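Local coordinates for protein putative TRAP PERIPLASMIC SOLUTE BINDING PROTEIN (Haemophilus influenzae, PDB 4PBQ) that binds L-gulonate and probably delivers such sugar acids from the periplasm to a TRAP transporter for uptake, at residues G78-T83 and Y134-L139; L139-N144 and P233-I238. All blocks are in the same frame, centred on the assembly; numbering follows the deposited sequence.

Contact 1 (G78-T83 and Y134-L139); sequences GLRNGT and YGIKLL. With SO4 (sulfate ion), chain E.
Arg80 runs alongside Tyr134, both side chains pointing the same way; the guanidinium and phenol planes are 79° apart, and NH2 lies at the ring edge, 3.8 Å from Tyr134 CD1. The bend at chi3 (68°) swings the guanidinium toward the backbone of Tyr134. There NE donates to Tyr134 O over 2.9 Å, in the carbonyl plane and on a lone pair, with an N-H...O angle of 154°. The other two nitrogens donate hydrogen bonds to a sulfate, probably from the crystallisation liquor: Arg80 NH2 to sulfate O1 at 2.8 Å, nearly straight, and Arg80 NH1 to O3. Lower on the chain, the Arg80 and Ile136 side chains cross at about a right angle, with Arg80 CG 3.8 Å from Ile136 CD1, while Leu79 CB rests on Ile136 CG1 at 3.9 Å. Gly135 lies nearest Arg80 in the backbone register, and a water bridges Arg80 O and Gly135 O, 2.8 Å from each. The contact thus seats the last turn of helix 72-81 beside the start of strand 136-151. With one N-H fixed on a carbonyl and two on the anion, the guanidinium is restrained in rotation, and the sulfate probably offsets its positive charge.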
# COMPACT_ATOMS: atom_id res chain seq x y z
N GLY A 78 10.19 13.76 -0.56
CA GLY A 78 9.91 14.84 -1.50
C GLY A 78 8.60 15.54 -1.20
O GLY A 78 8.49 16.76 -1.35
N LEU A 79 7.58 14.78 -0.77
CA LEU A 79 6.31 15.38 -0.35
C LEU A 79 6.56 16.29 0.86
O LEU A 79 6.06 17.41 0.94
CB LEU A 79 5.29 14.30 0.01
CG LEU A 79 4.72 13.52 -1.18
CD1 LEU A 79 4.09 12.21 -0.70
CD2 LEU A 79 3.69 14.37 -1.92
N ARG A 80 7.37 15.81 1.79
CA ARG A 80 7.58 16.59 3.00
C ARG A 80 8.37 17.88 2.75
O ARG A 80 8.07 18.91 3.36
CB ARG A 80 8.28 15.74 4.06
CG ARG A 80 7.51 14.49 4.46
CD ARG A 80 8.23 13.78 5.60
NE ARG A 80 8.18 14.59 6.81
CZ ARG A 80 8.90 14.35 7.90
NH1 ARG A 80 9.72 13.30 7.97
NH2 ARG A 80 8.80 15.17 8.94
N ASN A 81 9.35 17.86 1.85
CA ASN A 81 10.14 19.06 1.59
C ASN A 81 9.63 19.92 0.44
O ASN A 81 10.17 20.98 0.15
CB ASN A 81 11.65 18.73 1.44
CG ASN A 81 11.98 17.93 0.19
OD1 ASN A 81 11.29 18.01 -0.83
ND2 ASN A 81 13.07 17.14 0.26
N GLY A 82 8.58 19.44 -0.24
CA GLY A 82 7.97 20.19 -1.33
C GLY A 82 8.58 20.04 -2.71
O GLY A 82 8.02 20.56 -3.67
N THR A 83 9.67 19.29 -2.85
CA THR A 83 10.29 19.13 -4.16
C THR A 83 9.59 18.09 -5.01
O THR A 83 9.84 18.00 -6.21
CB THR A 83 11.77 18.75 -4.04
OG1 THR A 83 11.89 17.50 -3.36
CG2 THR A 83 12.52 19.83 -3.27
N TYR A 134 3.64 16.69 9.58
CA TYR A 134 4.88 16.26 8.95
C TYR A 134 4.99 16.74 7.51
O TYR A 134 5.81 16.23 6.73
CB TYR A 134 4.99 14.73 9.01
CG TYR A 134 4.86 14.25 10.43
CD1 TYR A 134 5.92 14.36 11.31
CD2 TYR A 134 3.66 13.74 10.91
CE1 TYR A 134 5.80 13.95 12.63
CE2 TYR A 134 3.53 13.33 12.21
CZ TYR A 134 4.61 13.44 13.07
OH TYR A 134 4.49 13.03 14.40
N GLY A 135 4.13 17.68 7.12
CA GLY A 135 4.27 18.35 5.84
C GLY A 135 3.45 17.75 4.71
O GLY A 135 3.67 18.08 3.54
N ILE A 136 2.50 16.90 5.03
CA ILE A 136 1.77 16.21 3.97
C ILE A 136 0.27 16.39 4.15
O ILE A 136 -0.26 16.18 5.25
CB ILE A 136 2.14 14.71 3.91
CG1 ILE A 136 3.60 14.53 3.51
CG2 ILE A 136 1.26 13.96 2.92
CD1 ILE A 136 4.11 13.07 3.58
N LYS A 137 -0.41 16.75 3.06
CA LYS A 137 -1.86 16.75 3.03
C LYS A 137 -2.38 15.48 2.35
O LYS A 137 -2.08 15.20 1.19
CB LYS A 137 -2.36 17.99 2.28
CG LYS A 137 -3.84 17.98 1.97
CD LYS A 137 -4.71 18.17 3.22
CE LYS A 137 -6.18 18.16 2.80
NZ LYS A 137 -7.06 18.51 3.95
N LEU A 138 -3.19 14.71 3.08
CA LEU A 138 -3.79 13.51 2.51
C LEU A 138 -5.07 13.85 1.77
O LEU A 138 -5.93 14.51 2.33
CB LEU A 138 -4.12 12.50 3.60
CG LEU A 138 -4.66 11.16 3.07
CD1 LEU A 138 -3.68 10.39 2.24
CD2 LEU A 138 -5.14 10.31 4.22
N LEU A 139 -5.17 13.42 0.51
CA LEU A 139 -6.36 13.66 -0.30
C LEU A 139 -7.27 12.45 -0.46
O LEU A 139 -8.48 12.62 -0.62
CB LEU A 139 -5.96 14.17 -1.70
CG LEU A 139 -5.26 15.53 -1.73
CD1 LEU A 139 -4.84 15.88 -3.15
CD2 LEU A 139 -6.18 16.58 -1.13
S SO4 E . 11.52 14.15 11.31
O1 SO4 E . 10.20 14.76 11.34
O2 SO4 E . 12.53 15.21 11.35
O3 SO4 E . 11.73 13.34 10.11
O4 SO4 E . 11.65 13.28 12.48
O HOH W 1 5.55 20.12 2.99

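Contact 2 (L139-N144 and P233-I238)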
# COMPACT_ATOMS: atom_id res chain seq x y z
N LEU A 139 -5.17 13.42 0.51
CA LEU A 139 -6.36 13.66 -0.30
C LEU A 139 -7.27 12.45 -0.46
O LEU A 139 -8.48 12.62 -0.62
CB LEU A 139 -5.96 14.17 -1.70
CG LEU A 139 -5.26 15.53 -1.73
CD1 LEU A 139 -4.84 15.88 -3.15
CD2 LEU A 139 -6.18 16.58 -1.13
N ALA A 140 -6.71 11.24 -0.44
CA ALA A 140 -7.52 10.03 -0.61
C ALA A 140 -6.81 8.77 -0.12
O ALA A 140 -5.61 8.62 -0.29
CB ALA A 140 -7.90 9.86 -2.07
N TYR A 141 -7.59 7.86 0.45
CA TYR A 141 -7.16 6.49 0.66
C TYR A 141 -7.65 5.61 -0.49
O TYR A 141 -8.88 5.37 -0.63
CB TYR A 141 -7.79 5.94 1.93
CG TYR A 141 -7.24 6.47 3.23
CD1 TYR A 141 -6.04 6.00 3.76
CD2 TYR A 141 -7.96 7.41 3.96
CE1 TYR A 141 -5.56 6.48 4.97
CE2 TYR A 141 -7.51 7.88 5.18
CZ TYR A 141 -6.32 7.40 5.69
OH TYR A 141 -5.86 7.88 6.89
N GLY A 142 -6.71 5.14 -1.30
CA GLY A 142 -6.99 4.18 -2.34
C GLY A 142 -6.49 2.80 -1.97
O GLY A 142 -5.94 2.59 -0.89
N MSE A 143 -6.63 1.87 -2.90
CA MSE A 143 -6.32 0.47 -2.66
C MSE A 143 -5.13 -0.02 -3.49
O MSE A 143 -5.07 0.16 -4.70
CB MSE A 143 -7.57 -0.38 -2.96
CG MSE A 143 -7.32 -1.86 -3.09
SE MSE A 143 -8.92 -2.93 -3.49
CE MSE A 143 -8.07 -4.39 -4.40
N ASN A 144 -4.16 -0.63 -2.80
CA ASN A 144 -3.22 -1.49 -3.47
C ASN A 144 -3.63 -2.96 -3.26
O ASN A 144 -3.61 -3.76 -4.18
CB ASN A 144 -1.79 -1.20 -3.01
CG ASN A 144 -1.25 0.07 -3.61
OD1 ASN A 144 -1.64 0.44 -4.70
ND2 ASN A 144 -0.37 0.75 -2.90
N PRO A 233 -3.05 0.10 1.77
CA PRO A 233 -3.66 1.24 1.07
C PRO A 233 -2.62 2.01 0.28
O PRO A 233 -1.44 1.97 0.63
CB PRO A 233 -4.15 2.12 2.20
CG PRO A 233 -3.73 1.51 3.45
CD PRO A 233 -2.75 0.45 3.17
N GLY A 234 -3.07 2.69 -0.76
CA GLY A 234 -2.25 3.64 -1.49
C GLY A 234 -2.78 5.05 -1.23
O GLY A 234 -3.91 5.39 -1.60
N LEU A 235 -1.96 5.87 -0.57
CA LEU A 235 -2.38 7.20 -0.13
C LEU A 235 -2.06 8.24 -1.19
O LEU A 235 -0.91 8.41 -1.57
CB LEU A 235 -1.65 7.57 1.17
CG LEU A 235 -2.19 7.01 2.49
CD1 LEU A 235 -2.55 5.59 2.44
CD2 LEU A 235 -1.10 7.29 3.57
N LEU A 236 -3.09 8.94 -1.67
CA LEU A 236 -2.88 10.05 -2.59
C LEU A 236 -2.68 11.30 -1.78
O LEU A 236 -3.55 11.69 -0.99
CB LEU A 236 -4.12 10.24 -3.46
CG LEU A 236 -4.11 11.43 -4.41
CD1 LEU A 236 -2.93 11.36 -5.37
CD2 LEU A 236 -5.42 11.43 -5.18
N GLN A 237 -1.53 11.93 -1.98
CA GLN A 237 -1.06 12.98 -1.11
C GLN A 237 -0.57 14.19 -1.91
O GLN A 237 -0.12 14.03 -3.03
CB GLN A 237 0.14 12.47 -0.31
CG GLN A 237 -0.19 11.36 0.67
CD GLN A 237 1.03 10.52 1.01
OE1 GLN A 237 1.76 10.82 1.96
NE2 GLN A 237 1.29 9.52 0.19
N ILE A 238 -0.64 15.36 -1.30
CA ILE A 238 -0.07 16.57 -1.89
C ILE A 238 0.81 17.21 -0.81
O ILE A 238 0.46 17.23 0.36
CB ILE A 238 -1.17 17.51 -2.44
CG1 ILE A 238 -0.60 18.72 -3.16
CG2 ILE A 238 -2.06 17.99 -1.37
CD1 ILE A 238 -1.55 19.18 -4.31
O HOH W 2 0.73 0.42 -0.22
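Leu139 and Ala140 both face Leu236, a classic beta bulge in the antiparallel pairing of strands 136-151 and 231-239 within the central mixed sheet of this solute-binding protein. The evidence is a shared acceptor: Leu236 O takes Leu139 N at 2.8 Å, nearly along the C=O axis, and Ala140 N at 3.2 Å on a lone pair. Regular register follows, with Ala140-Leu236 and Gly142-Gly234 as hydrogen-bonded pairs and Tyr141-Leu235 as the non-hydrogen-bonded pair between them. Packing is tight here. Ala140 CB meets Leu236 CB at 4.0 Å on one face, where Leu43 and Phe47 of helix 38-54 also touch Leu236. On the other, Tyr141 and Leu235 each hold CG anti to the carbonyl carbon (chi1 -73° and -81°), which lays them side by side, Leu235 CD1 reaching Tyr141 CD1 at 3.8 Å; the phenol hydroxyl bonds to Ala124 O and the ring meets Trp103 edge-to-face. At the glycine pair, Gly234 N reaches Gly142 O from above the carbonyl plane (61° out of it).

Beyond Gly142-Gly234 the backbones stay close but the side chains diverge, and the contact is hydrated. The selenomethionine Met143 turns away from Pro233 toward Trp266 and Glu273 of helix 248-281, and Asn144, whose side chain lies about 5 Å from the bound L-gulonate, comes no closer to Pro233 O than 3.9 Å with its ND2. A water bridges the two, accepting from Asn144 ND2 at 2.9 Å and donating to Pro233 O at 2.8 Å.

How the contacts relate
From the N terminus, helix 72-81 leads into contact 1, which closes a loop of 50 residues by bringing 78-83 against 134-139. The chain continues along the same strand, and contact 2 then closes a longer loop of 88 residues when 233-238 returns beside 139-144. The two closures run in series, neither nested nor crossed, and share Leu139 as a segment end, though it touches 233-238 and not 78-83. Their centres are 13 Å apart, yet they touch directly: Lys137 O lies 2.9 Å from Ile238 N, a probable hydrogen bond, and Leu138 packs on Leu235. Strand 136-151 therefore links a helix end near its start to strand 231-239 and, farther along, to the neighbourhood of the ligand.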